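Local structure of Lon211 (Mycobacterium tuberculosis, 6VBK) at residues 14-19 with 67-72; 21-26 with 185-190; 41-46 with 116-121; 80-85 with 101-106; 108-113 with 120-125. The protein is the N-terminal domain of an ATP-dependent Lon protease and, as in its relatives, probably takes part in recognising the proteins to be degraded. One frame throughout, in Å; residues are numbered along the deposited sequence.

Overall arrangement
Four of the five contacts meet on one mixed, curled sheet, and they illustrate how a small beta domain is closed and then tied to helices. Contact 1 pairs strands 9-19 and 65-70, contact 4 the hairpin of strands 79-88 and 96-112, and contact 5 the hairpin of strands 96-112 and 120-125. Contact 3, its centre about 10 Å from that of contact 1, sets helix 38-50 against the chain leading into strand 120-125 and shares Trp120 with contact 5. Contact 2 docks helix 183-191 beside contacts 1 and 4, each about 11 Å away between centres; its centre lies about 21 Å from that of contact 3.

Contact 1: 14-19 with 67-72; sequences LPVLPL and LLVPRL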
# COMPACT_ATOMS: atom_id res chain seq x y z
N LEU B 14 -11.21 2.28 -5.46
CA LEU B 14 -12.31 3.23 -5.55
C LEU B 14 -12.94 3.18 -6.94
O LEU B 14 -12.25 2.88 -7.92
CB LEU B 14 -11.83 4.67 -5.28
CG LEU B 14 -11.19 4.93 -3.91
CD1 LEU B 14 -10.48 6.27 -3.90
CD2 LEU B 14 -12.23 4.85 -2.81
N PRO B 15 -14.24 3.46 -7.04
CA PRO B 15 -14.86 3.59 -8.36
C PRO B 15 -14.53 4.93 -8.99
O PRO B 15 -14.49 5.96 -8.31
CB PRO B 15 -16.35 3.46 -8.06
CG PRO B 15 -16.49 4.00 -6.68
CD PRO B 15 -15.21 3.65 -5.95
N VAL B 16 -14.29 4.91 -10.30
CA VAL B 16 -13.89 6.12 -11.01
C VAL B 16 -15.13 6.91 -11.40
O VAL B 16 -16.00 6.41 -12.12
CB VAL B 16 -13.05 5.77 -12.25
CG1 VAL B 16 -12.81 7.01 -13.09
CG2 VAL B 16 -11.73 5.14 -11.84
N LEU B 17 -15.20 8.15 -10.92
CA LEU B 17 -16.29 9.07 -11.30
C LEU B 17 -15.68 10.08 -12.26
O LEU B 17 -15.01 11.01 -11.80
CB LEU B 17 -16.87 9.74 -10.06
CG LEU B 17 -18.28 10.31 -10.23
CD1 LEU B 17 -18.96 10.51 -8.88
CD2 LEU B 17 -18.24 11.62 -11.00
N PRO B 18 -15.80 9.88 -13.59
CA PRO B 18 -15.18 10.77 -14.57
C PRO B 18 -15.82 12.17 -14.63
O PRO B 18 -17.02 12.27 -14.56
CB PRO B 18 -15.41 10.04 -15.90
CG PRO B 18 -16.67 9.25 -15.66
CD PRO B 18 -16.57 8.81 -14.22
N LEU B 19 -14.97 13.19 -14.76
CA LEU B 19 -15.42 14.60 -14.88
C LEU B 19 -15.05 15.10 -16.28
O LEU B 19 -13.85 15.31 -16.54
CB LEU B 19 -14.71 15.43 -13.80
CG LEU B 19 -14.84 14.91 -12.38
CD1 LEU B 19 -14.01 15.73 -11.42
CD2 LEU B 19 -16.30 14.89 -11.94
N LEU B 67 -13.63 8.24 -6.69
CA LEU B 67 -12.40 8.83 -7.20
C LEU B 67 -12.76 9.77 -8.34
O LEU B 67 -13.10 9.32 -9.44
CB LEU B 67 -11.41 7.76 -7.65
CG LEU B 67 -10.01 8.27 -7.99
CD1 LEU B 67 -9.42 9.03 -6.81
CD2 LEU B 67 -9.10 7.13 -8.40
N LEU B 68 -12.68 11.07 -8.08
CA LEU B 68 -13.01 12.09 -9.08
C LEU B 68 -11.80 12.29 -9.99
O LEU B 68 -10.80 12.88 -9.58
CB LEU B 68 -13.40 13.39 -8.38
CG LEU B 68 -14.47 13.24 -7.30
CD1 LEU B 68 -14.48 14.46 -6.39
CD2 LEU B 68 -15.85 13.02 -7.91
N VAL B 69 -11.90 11.80 -11.22
CA VAL B 69 -10.79 11.79 -12.16
C VAL B 69 -11.16 12.66 -13.35
O VAL B 69 -12.18 12.42 -14.01
CB VAL B 69 -10.45 10.36 -12.63
CG1 VAL B 69 -9.18 10.37 -13.46
CG2 VAL B 69 -10.33 9.43 -11.44
N PRO B 70 -10.30 13.76 -13.74
CA PRO B 70 -10.22 14.95 -14.95
C PRO B 70 -10.01 14.19 -16.26
O PRO B 70 -8.89 13.80 -16.53
CB PRO B 70 -9.03 15.83 -14.57
CG PRO B 70 -8.87 15.57 -13.11
CD PRO B 70 -9.09 14.07 -12.98
N ARG B 71 -11.09 13.92 -17.00
CA ARG B 71 -10.95 13.18 -18.29
C ARG B 71 -11.59 13.97 -19.44
O ARG B 71 -12.80 14.23 -19.36
CB ARG B 71 -11.63 11.81 -18.20
CG ARG B 71 -11.75 11.10 -19.54
CD ARG B 71 -12.71 9.93 -19.53
NE ARG B 71 -14.11 10.31 -19.71
CZ ARG B 71 -15.13 9.47 -19.61
NH1 ARG B 71 -16.36 9.90 -19.79
NH2 ARG B 71 -14.91 8.20 -19.34
N LEU B 72 -10.81 14.29 -20.47
CA LEU B 72 -11.37 14.96 -21.68
C LEU B 72 -11.03 14.10 -22.89
O LEU B 72 -9.83 13.94 -23.19
CB LEU B 72 -10.76 16.37 -21.81
CG LEU B 72 -9.31 16.43 -22.29
CD1 LEU B 72 -8.89 17.87 -22.55
CD2 LEU B 72 -8.38 15.78 -21.28
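Leu67 meets residues 14-19 at both its backbone and its side chain. Its N-H reaches Pro15 O at 2.9 Å, while its own carbonyl receives Leu17 N at 2.8 Å, the shortest of the five bonds between the segments. The pattern then steps along through Val69, which gives a longer bond from its N to Leu17 O (3.3 Å), with the donor above the carbonyl plane, and takes one from Leu19 N; Arg71 N to Leu19 O completes the series. Residues 14-19 and 67-70 thus pair in parallel.

On one face of the sheet, Val16 CG1 comes against Val69 CG2 at 3.8 Å; beside it Leu14 crosses Leu67 at about a right angle, CB to CB. The other face carries Leu17 and Leu68, which lie side by side and point the same way, and Leu19, whose CD1 reaches Leu68 CB at 3.9 Å. Helix 38-50 covers Leu17 through Val40 and Ile44.

At the far end Arg71 bends at its third torsion (chi3 83°), and its guanidinium lies with one face against Pro18, whose CB sits 3.8 Å above the plane over the centre. A salt bridge from NH1 to Glu39 fixes that group from outside the two segments.

The chemistry is therefore divided. Alternate backbone groups bond across this pair, and others bond outward to strands 120-125 and 79-88; the faces are left to aliphatic carbon. The one charged group is covered on one face by Pro18 CB and has its charge answered by the start of helix 38-50.

Contact 2: 21-26 with 185-190; sequences DGVVLP and QKIEVL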
# COMPACT_ATOMS: atom_id res chain seq x y z
N ASP B 21 -15.82 17.98 -17.68
CA ASP B 21 -15.35 19.38 -17.56
C ASP B 21 -15.22 19.76 -16.08
O ASP B 21 -16.14 19.44 -15.30
CB ASP B 21 -16.25 20.34 -18.35
CG ASP B 21 -15.77 20.57 -19.77
OD1 ASP B 21 -14.57 20.34 -20.03
OD2 ASP B 21 -16.60 20.98 -20.61
N GLY B 22 -14.12 20.43 -15.73
CA GLY B 22 -13.87 20.87 -14.35
C GLY B 22 -13.04 19.86 -13.58
O GLY B 22 -13.22 18.65 -13.81
N VAL B 23 -12.23 20.34 -12.64
CA VAL B 23 -11.36 19.45 -11.82
C VAL B 23 -11.69 19.69 -10.35
O VAL B 23 -11.69 20.86 -9.93
CB VAL B 23 -9.87 19.73 -12.11
CG1 VAL B 23 -8.97 19.06 -11.09
CG2 VAL B 23 -9.48 19.32 -13.52
N VAL B 24 -11.95 18.62 -9.60
CA VAL B 24 -12.25 18.75 -8.15
C VAL B 24 -10.95 18.53 -7.38
O VAL B 24 -10.40 17.42 -7.43
CB VAL B 24 -13.35 17.76 -7.71
CG1 VAL B 24 -13.64 17.88 -6.23
CG2 VAL B 24 -14.62 17.93 -8.53
N LEU B 25 -10.46 19.58 -6.71
CA LEU B 25 -9.24 19.49 -5.93
C LEU B 25 -9.56 19.22 -4.47
O LEU B 25 -10.69 19.46 -4.02
CB LEU B 25 -8.44 20.79 -6.07
CG LEU B 25 -7.95 21.12 -7.48
CD1 LEU B 25 -7.22 22.45 -7.50
CD2 LEU B 25 -7.07 20.01 -8.02
N PRO B 26 -8.60 18.71 -3.71
CA PRO B 26 -8.84 18.52 -2.27
C PRO B 26 -9.21 19.83 -1.59
O PRO B 26 -8.61 20.88 -1.85
CB PRO B 26 -7.50 17.98 -1.76
CG PRO B 26 -6.90 17.30 -2.95
CD PRO B 26 -7.32 18.12 -4.13
N GLN B 185 -4.45 23.46 -16.67
CA GLN B 185 -3.72 23.98 -15.52
C GLN B 185 -4.21 23.34 -14.22
O GLN B 185 -3.40 23.00 -13.35
CB GLN B 185 -3.85 25.50 -15.45
CG GLN B 185 -3.06 26.25 -16.51
CD GLN B 185 -3.36 27.74 -16.51
OE1 GLN B 185 -4.52 28.14 -16.62
NE2 GLN B 185 -2.32 28.56 -16.38
N LYS B 186 -5.52 23.17 -14.09
CA LYS B 186 -6.08 22.57 -12.88
C LYS B 186 -5.64 21.12 -12.71
O LYS B 186 -5.39 20.67 -11.59
CB LYS B 186 -7.61 22.67 -12.91
CG LYS B 186 -8.14 24.10 -12.83
CD LYS B 186 -9.66 24.12 -12.88
CE LYS B 186 -10.19 25.55 -12.80
NZ LYS B 186 -11.68 25.58 -12.84
N ILE B 187 -5.55 20.38 -13.82
CA ILE B 187 -5.08 19.00 -13.74
C ILE B 187 -3.64 18.95 -13.25
O ILE B 187 -3.25 18.07 -12.48
CB ILE B 187 -5.25 18.30 -15.10
CG1 ILE B 187 -6.74 18.12 -15.43
CG2 ILE B 187 -4.55 16.94 -15.11
CD1 ILE B 187 -7.01 17.80 -16.89
N GLU B 188 -2.82 19.91 -13.69
CA GLU B 188 -1.44 19.98 -13.22
C GLU B 188 -1.38 20.34 -11.74
O GLU B 188 -0.48 19.88 -11.03
CB GLU B 188 -0.65 21.00 -14.04
CG GLU B 188 0.85 20.90 -13.84
CD GLU B 188 1.63 21.90 -14.67
OE1 GLU B 188 2.84 22.07 -14.41
OE2 GLU B 188 1.03 22.52 -15.57
N VAL B 189 -2.32 21.17 -11.26
CA VAL B 189 -2.43 21.40 -9.82
C VAL B 189 -2.78 20.10 -9.12
O VAL B 189 -2.22 19.77 -8.06
CB VAL B 189 -3.47 22.50 -9.53
CG1 VAL B 189 -3.56 22.77 -8.04
CG2 VAL B 189 -3.12 23.78 -10.28
N LEU B 190 -3.71 19.33 -9.69
CA LEU B 190 -4.02 18.02 -9.15
C LEU B 190 -2.84 17.07 -9.27
O LEU B 190 -2.71 16.13 -8.48
CB LEU B 190 -5.25 17.45 -9.87
CG LEU B 190 -5.76 16.07 -9.46
CD1 LEU B 190 -6.07 16.04 -7.97
CD2 LEU B 190 -6.98 15.71 -10.28
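Val23 has CG1 anti to its backbone N (chi1 168°), which spreads its two methyls over different residues of the helix: CG2 goes to Ile187 CG1, at 3.5 Å, and CG1 to Leu190 CD2, at 4.0 Å. Between them Val23 CB rests on Lys186 CB, 3.8 Å away, where the two side chains slide past each other in opposite directions. Leu25 turns its CG beside the backbone N (chi1 -63°), which sends its two methyls to successive residues, Val189 and Leu190. The Leu25 side chain crosses that of Val189 at about a right angle, CD1 to CG1 3.7 Å, and its CD2 lies against Leu190 CB at 3.6 Å.

Lys186 contributes its aliphatic base here; the rest of the chain runs on extended, and its ammonium is bound by the carbonyl of Gly176. Pro70 of strand 65-70 packs on Val23, Ile187 and Leu190, and Gly22 N is bonded to the Asp183 carboxylate.

Two alternate residues of an irregular segment, Val23 and Leu25, are thus pressed against one side of helix 183-191. This is plain apolar docking of a loop on a helix, and it joins the sheet of the Lon substrate-binding domain to the helices of its C-terminal part.

Contact 3: 41-46 with 116-121; sequences RAAIEA and GAALWV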
# COMPACT_ATOMS: atom_id res chain seq x y z
N ARG B 41 -23.76 8.21 -12.17
CA ARG B 41 -24.66 7.56 -11.22
C ARG B 41 -24.21 6.14 -10.91
O ARG B 41 -24.43 5.65 -9.79
CB ARG B 41 -26.09 7.56 -11.76
CG ARG B 41 -27.14 7.22 -10.72
CD ARG B 41 -28.52 7.06 -11.34
NE ARG B 41 -29.00 8.30 -11.95
CZ ARG B 41 -29.78 9.19 -11.33
NH1 ARG B 41 -30.16 8.98 -10.08
NH2 ARG B 41 -30.17 10.28 -11.97
N ALA B 42 -23.58 5.45 -11.87
CA ALA B 42 -23.10 4.10 -11.60
C ALA B 42 -21.91 4.12 -10.64
O ALA B 42 -21.76 3.21 -9.82
CB ALA B 42 -22.71 3.41 -12.91
N ALA B 43 -21.07 5.15 -10.73
CA ALA B 43 -19.95 5.27 -9.81
C ALA B 43 -20.43 5.50 -8.38
O ALA B 43 -19.88 4.94 -7.43
CB ALA B 43 -19.02 6.40 -10.25
N ILE B 44 -21.48 6.32 -8.22
CA ILE B 44 -22.01 6.58 -6.88
C ILE B 44 -22.67 5.33 -6.31
O ILE B 44 -22.53 5.03 -5.12
CB ILE B 44 -22.98 7.78 -6.92
CG1 ILE B 44 -22.24 9.04 -7.38
CG2 ILE B 44 -23.63 7.99 -5.56
CD1 ILE B 44 -23.11 10.28 -7.41
N GLU B 45 -23.39 4.58 -7.15
CA GLU B 45 -24.06 3.38 -6.67
C GLU B 45 -23.06 2.27 -6.38
O GLU B 45 -23.24 1.50 -5.43
CB GLU B 45 -25.10 2.91 -7.69
CG GLU B 45 -26.35 3.78 -7.70
CD GLU B 45 -26.99 3.89 -6.33
OE1 GLU B 45 -27.07 2.86 -5.62
OE2 GLU B 45 -27.39 5.01 -5.95
N ALA B 46 -22.00 2.16 -7.19
CA ALA B 46 -20.92 1.23 -6.87
C ALA B 46 -20.23 1.62 -5.57
O ALA B 46 -19.82 0.76 -4.79
CB ALA B 46 -19.91 1.17 -8.01
N GLY B 116 -21.05 -3.22 -8.62
CA GLY B 116 -21.66 -2.25 -9.49
C GLY B 116 -21.11 -2.29 -10.91
O GLY B 116 -20.28 -3.13 -11.27
N ALA B 117 -21.60 -1.36 -11.72
CA ALA B 117 -21.22 -1.26 -13.13
C ALA B 117 -20.12 -0.23 -13.37
O ALA B 117 -19.81 0.06 -14.53
CB ALA B 117 -22.44 -0.94 -13.98
N ALA B 118 -19.53 0.31 -12.32
CA ALA B 118 -18.51 1.34 -12.45
C ALA B 118 -17.13 0.73 -12.67
O ALA B 118 -16.89 -0.45 -12.39
CB ALA B 118 -18.49 2.24 -11.21
N LEU B 119 -16.22 1.55 -13.19
CA LEU B 119 -14.84 1.15 -13.37
C LEU B 119 -14.07 1.35 -12.07
O LEU B 119 -14.13 2.42 -11.46
CB LEU B 119 -14.20 1.96 -14.50
CG LEU B 119 -12.68 1.85 -14.66
CD1 LEU B 119 -12.25 0.41 -14.91
CD2 LEU B 119 -12.20 2.76 -15.78
N TRP B 120 -13.35 0.31 -11.65
CA TRP B 120 -12.59 0.33 -10.41
C TRP B 120 -11.10 0.37 -10.72
O TRP B 120 -10.62 -0.31 -11.63
CB TRP B 120 -12.91 -0.89 -9.55
CG TRP B 120 -14.30 -0.89 -9.00
CD1 TRP B 120 -15.44 -1.27 -9.65
CD2 TRP B 120 -14.71 -0.50 -7.69
NE1 TRP B 120 -16.53 -1.14 -8.83
CE2 TRP B 120 -16.10 -0.66 -7.61
CE3 TRP B 120 -14.02 -0.02 -6.57
CZ2 TRP B 120 -16.83 -0.37 -6.46
CZ3 TRP B 120 -14.75 0.28 -5.43
CH2 TRP B 120 -16.13 0.10 -5.38
N VAL B 121 -10.36 1.19 -9.95
CA VAL B 121 -8.92 1.28 -10.07
C VAL B 121 -8.32 1.27 -8.67
O VAL B 121 -8.97 1.60 -7.68
CB VAL B 121 -8.46 2.56 -10.82
CG1 VAL B 121 -9.04 2.59 -12.23
CG2 VAL B 121 -8.84 3.81 -10.04
O HOH W 1 -22.91 0.74 -10.23
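The Trp120 indole meets helix 38-50 at its edge, where Ala46 O lies near the ring plane, 3.6 Å from CZ2. The methyl of Ala46 approaches the same carbon, CB to CZ2 3.8 Å. Pro15 of strand 9-19 lies over one face of the indole, with its CD above CZ3, and Thr13 touches the side chain. With CG placed beside the backbone N (chi1 -68°), the six-membered ring is carried toward the helix; NE1 is held by Pro115 O, which fixes the turn of the indole.

Next to the ring the contact is built from alanines. Ala118 CB settles between two residues a helical turn apart, 3.6 Å from Ala43 CA and 3.7 Å from Ala46 CB, and these small side chains let the backbones come close: the CA atoms of Ala46 and Gly116 are 4.4 Å apart. The arrangement is a helix packed against the connection of a beta hairpin, since the turn that contains Gly116 to Ala118 connects strand 96-112 to strand 120-125 in the Lon N-terminal domain.

A water bridges the more open side, donating to Ala42 O at 2.8 Å and accepting from Ala117 N at 2.9 Å. Ala42 O already takes the helical bond from Ala46 N, which makes it an acceptor for two donors. Ala118 N, by contrast, is buried without a partner in the model.

Contact 4: 80-85 with 101-106; sequences GTLGVI and RGVSRV
Leu82 and Val103 pack closely at a classic beta bulge, where Leu82 faces both Val103 and Ser104. Val103 N bonds to Leu82 O at 2.7 Å, approaching nearly in line with the carbonyl, and the two side chains lie side by side pointing the same way. Leu82 N in turn donates to Ser104 O across the hairpin, and Leu82 CB rests 3.8 Å from Val106 CG2. Two reciprocal backbone bonds close this end, Gly80 N to Val106 O and Val106 N to Gly80 O, both 2.9 Å. With Thr81 OG1 beside the backbone N (chi1 -60°), the methyl falls anti to that N and meets Gly102, CG2 to CA 3.6 Å, while the hydroxyl bonds to Val24 O.

The other end keeps regular backbone pairing, Val84 with Arg101 by two bonds, but the Arg101 side chain is on the solvent side. Its NH2 is 3.9 Å from Val84 CG2, and Val103 CG2 sits 3.5 Å above one face of the guanidinium, toward its rim. That methyl also touches Val84 CG2, at 3.6 Å. Glu86 forms a salt bridge with NE.

Strand 65-70 flanks residues 80-85, bonded through Leu68 to Thr81. From strand 96-112, Arg105 reaches Val189 O and Leu190 O of helix 183-191 and Asp173 of helix 168-173.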
# COMPACT_ATOMS: atom_id res chain seq x y z
N GLY B 80 -6.28 11.25 -9.21
CA GLY B 80 -7.65 11.64 -8.96
C GLY B 80 -7.79 12.24 -7.56
O GLY B 80 -6.85 12.25 -6.76
N THR B 81 -8.98 12.75 -7.29
CA THR B 81 -9.31 13.32 -5.99
C THR B 81 -10.26 12.37 -5.26
O THR B 81 -11.34 12.07 -5.78
CB THR B 81 -9.94 14.70 -6.12
OG1 THR B 81 -9.02 15.58 -6.79
CG2 THR B 81 -10.26 15.27 -4.75
N LEU B 82 -9.84 11.90 -4.09
CA LEU B 82 -10.74 11.13 -3.24
C LEU B 82 -11.93 12.00 -2.84
O LEU B 82 -11.76 13.05 -2.22
CB LEU B 82 -9.99 10.64 -2.00
CG LEU B 82 -10.83 9.95 -0.92
CD1 LEU B 82 -11.58 8.76 -1.50
CD2 LEU B 82 -9.95 9.51 0.25
N GLY B 83 -13.12 11.56 -3.22
CA GLY B 83 -14.33 12.33 -2.98
C GLY B 83 -15.27 11.60 -2.05
O GLY B 83 -15.44 10.38 -2.14
N VAL B 84 -15.88 12.35 -1.14
CA VAL B 84 -16.88 11.83 -0.21
C VAL B 84 -18.24 12.39 -0.62
O VAL B 84 -18.43 13.62 -0.64
CB VAL B 84 -16.55 12.19 1.25
CG1 VAL B 84 -17.73 11.87 2.15
CG2 VAL B 84 -15.31 11.44 1.70
N ILE B 85 -19.17 11.51 -0.96
CA ILE B 85 -20.52 11.92 -1.30
C ILE B 85 -21.20 12.39 -0.02
O ILE B 85 -21.63 11.59 0.81
CB ILE B 85 -21.31 10.77 -1.96
CG1 ILE B 85 -20.60 10.29 -3.23
CG2 ILE B 85 -22.73 11.22 -2.29
CD1 ILE B 85 -20.51 11.34 -4.32
N ARG B 101 -17.29 16.17 -1.71
CA ARG B 101 -16.22 16.94 -1.10
C ARG B 101 -14.89 16.28 -1.43
O ARG B 101 -14.70 15.10 -1.15
CB ARG B 101 -16.41 17.03 0.42
CG ARG B 101 -15.24 17.67 1.16
CD ARG B 101 -15.48 17.65 2.67
NE ARG B 101 -15.63 16.29 3.18
CZ ARG B 101 -14.65 15.59 3.74
NH1 ARG B 101 -13.44 16.13 3.87
NH2 ARG B 101 -14.87 14.36 4.18
N GLY B 102 -13.98 17.05 -2.03
CA GLY B 102 -12.64 16.55 -2.31
C GLY B 102 -11.81 16.46 -1.04
O GLY B 102 -11.69 17.43 -0.29
N VAL B 103 -11.20 15.30 -0.82
CA VAL B 103 -10.48 15.00 0.42
C VAL B 103 -8.97 15.06 0.21
O VAL B 103 -8.28 15.85 0.85
CB VAL B 103 -10.91 13.63 1.00
CG1 VAL B 103 -10.14 13.30 2.28
CG2 VAL B 103 -12.41 13.60 1.26
N SER B 104 -8.44 14.21 -0.68
CA SER B 104 -6.99 14.11 -0.83
C SER B 104 -6.65 13.62 -2.24
O SER B 104 -7.50 13.14 -2.98
CB SER B 104 -6.40 13.17 0.22
OG SER B 104 -7.01 11.89 0.17
N ARG B 105 -5.37 13.74 -2.59
CA ARG B 105 -4.90 13.28 -3.88
C ARG B 105 -4.60 11.79 -3.84
O ARG B 105 -4.06 11.27 -2.86
CB ARG B 105 -3.65 14.06 -4.31
CG ARG B 105 -3.93 15.50 -4.68
CD ARG B 105 -2.66 16.25 -5.02
NE ARG B 105 -2.95 17.49 -5.73
CZ ARG B 105 -3.30 18.63 -5.13
NH1 ARG B 105 -3.41 18.68 -3.81
NH2 ARG B 105 -3.55 19.71 -5.86
N VAL B 106 -4.97 11.10 -4.92
CA VAL B 106 -4.79 9.66 -5.03
C VAL B 106 -4.07 9.37 -6.33
O VAL B 106 -4.54 9.75 -7.41
CB VAL B 106 -6.13 8.90 -4.97
CG1 VAL B 106 -5.90 7.41 -5.06
CG2 VAL B 106 -6.89 9.25 -3.70

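Contact 5: 108-113 with 120-125; sequences IGTGTT and WVEGTV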
# COMPACT_ATOMS: atom_id res chain seq x y z
N ILE B 108 -3.31 7.24 -9.27
CA ILE B 108 -4.04 6.16 -9.93
C ILE B 108 -3.06 5.10 -10.40
O ILE B 108 -2.11 5.39 -11.15
CB ILE B 108 -4.88 6.69 -11.09
CG1 ILE B 108 -5.98 7.61 -10.56
CG2 ILE B 108 -5.48 5.54 -11.89
CD1 ILE B 108 -6.88 8.16 -11.63
N GLY B 109 -3.27 3.86 -9.97
CA GLY B 109 -2.40 2.76 -10.35
C GLY B 109 -3.10 1.68 -11.16
O GLY B 109 -3.76 1.97 -12.16
N THR B 110 -2.95 0.43 -10.72
CA THR B 110 -3.50 -0.70 -11.45
C THR B 110 -5.03 -0.71 -11.40
O THR B 110 -5.64 -0.31 -10.41
CB THR B 110 -2.96 -2.01 -10.89
OG1 THR B 110 -3.19 -2.05 -9.47
CG2 THR B 110 -1.48 -2.15 -11.16
N GLY B 111 -5.63 -1.16 -12.50
CA GLY B 111 -7.06 -1.41 -12.50
C GLY B 111 -7.42 -2.67 -11.75
O GLY B 111 -6.60 -3.57 -11.55
N THR B 112 -8.67 -2.75 -11.31
CA THR B 112 -9.11 -3.87 -10.50
C THR B 112 -10.62 -4.05 -10.70
O THR B 112 -11.20 -3.51 -11.65
CB THR B 112 -8.73 -3.65 -9.02
OG1 THR B 112 -9.22 -4.74 -8.23
CG2 THR B 112 -9.33 -2.35 -8.51
N THR B 113 -11.24 -4.82 -9.81
CA THR B 113 -12.66 -5.14 -9.91
C THR B 113 -13.38 -4.68 -8.64
O THR B 113 -12.77 -4.43 -7.60
CB THR B 113 -12.88 -6.64 -10.12
OG1 THR B 113 -12.35 -7.37 -9.00
CG2 THR B 113 -12.19 -7.11 -11.39
N TRP B 120 -13.35 0.31 -11.65
CA TRP B 120 -12.59 0.33 -10.41
C TRP B 120 -11.10 0.37 -10.72
O TRP B 120 -10.62 -0.31 -11.63
CB TRP B 120 -12.91 -0.89 -9.55
CG TRP B 120 -14.30 -0.89 -9.00
CD1 TRP B 120 -15.44 -1.27 -9.65
CD2 TRP B 120 -14.71 -0.50 -7.69
NE1 TRP B 120 -16.53 -1.14 -8.83
CE2 TRP B 120 -16.10 -0.66 -7.61
CE3 TRP B 120 -14.02 -0.02 -6.57
CZ2 TRP B 120 -16.83 -0.37 -6.46
CZ3 TRP B 120 -14.75 0.28 -5.43
CH2 TRP B 120 -16.13 0.10 -5.38
N VAL B 121 -10.36 1.19 -9.95
CA VAL B 121 -8.92 1.28 -10.07
C VAL B 121 -8.32 1.27 -8.67
O VAL B 121 -8.97 1.60 -7.68
CB VAL B 121 -8.46 2.56 -10.82
CG1 VAL B 121 -9.04 2.59 -12.23
CG2 VAL B 121 -8.84 3.81 -10.04
N GLU B 122 -7.06 0.85 -8.59
CA GLU B 122 -6.30 0.94 -7.36
C GLU B 122 -5.58 2.28 -7.29
O GLU B 122 -5.14 2.83 -8.30
CB GLU B 122 -5.29 -0.20 -7.25
CG GLU B 122 -5.92 -1.57 -7.07
CD GLU B 122 -4.90 -2.68 -6.93
OE1 GLU B 122 -3.69 -2.40 -7.10
OE2 GLU B 122 -5.30 -3.83 -6.66
N GLY B 123 -5.47 2.82 -6.08
CA GLY B 123 -4.86 4.12 -5.89
C GLY B 123 -4.19 4.24 -4.54
O GLY B 123 -4.46 3.47 -3.62
N THR B 124 -3.32 5.24 -4.44
CA THR B 124 -2.53 5.48 -3.23
C THR B 124 -2.74 6.91 -2.78
O THR B 124 -2.52 7.85 -3.55
CB THR B 124 -1.05 5.21 -3.48
OG1 THR B 124 -0.86 3.84 -3.85
CG2 THR B 124 -0.24 5.51 -2.23
N VAL B 125 -3.17 7.08 -1.53
CA VAL B 125 -3.29 8.42 -0.96
C VAL B 125 -1.92 9.07 -0.91
O VAL B 125 -0.96 8.48 -0.40
CB VAL B 125 -3.94 8.37 0.43
CG1 VAL B 125 -4.12 9.78 0.98
CG2 VAL B 125 -5.27 7.64 0.36
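Glu122 passes obliquely across Thr110, its CB 3.2 Å from Thr110 O and its carboxylate close to the hydroxyl. The nearest carboxylate oxygen is modelled too close and at too poor an angle to be read as a bond. From the other side Thr112 crosses Glu122 at about a right angle, Thr112 CG2 to Glu122 CG 3.8 Å; with OG1 anti to the backbone N (chi1 178°), this methyl stands between that N and the carbonyl carbon.

In the backbone, Glu122 N gives to Thr110 O at 2.6 Å, and Glu122 O accepts from Gly109 N at 2.7 Å. Thr112 N adds a bond to Trp120 O, with the donor well above the carbonyl plane. No partner is modelled for the buried Thr110 N. On the other face of the sheet Ile108 CG2 and Val121 CG2 meet at 4.2 Å, over Leu67.

Thr110 and Thr124 also pack on Arg90 of the second subunit. The register shifts by one residue between Ile108, paired with Gly123, and Gly111, paired with Val121: a beta bulge with Gly109 and Thr110 opposite Glu122, in an antiparallel hairpin on the domain surface whose strand 120-125 also pairs with strand 9-19.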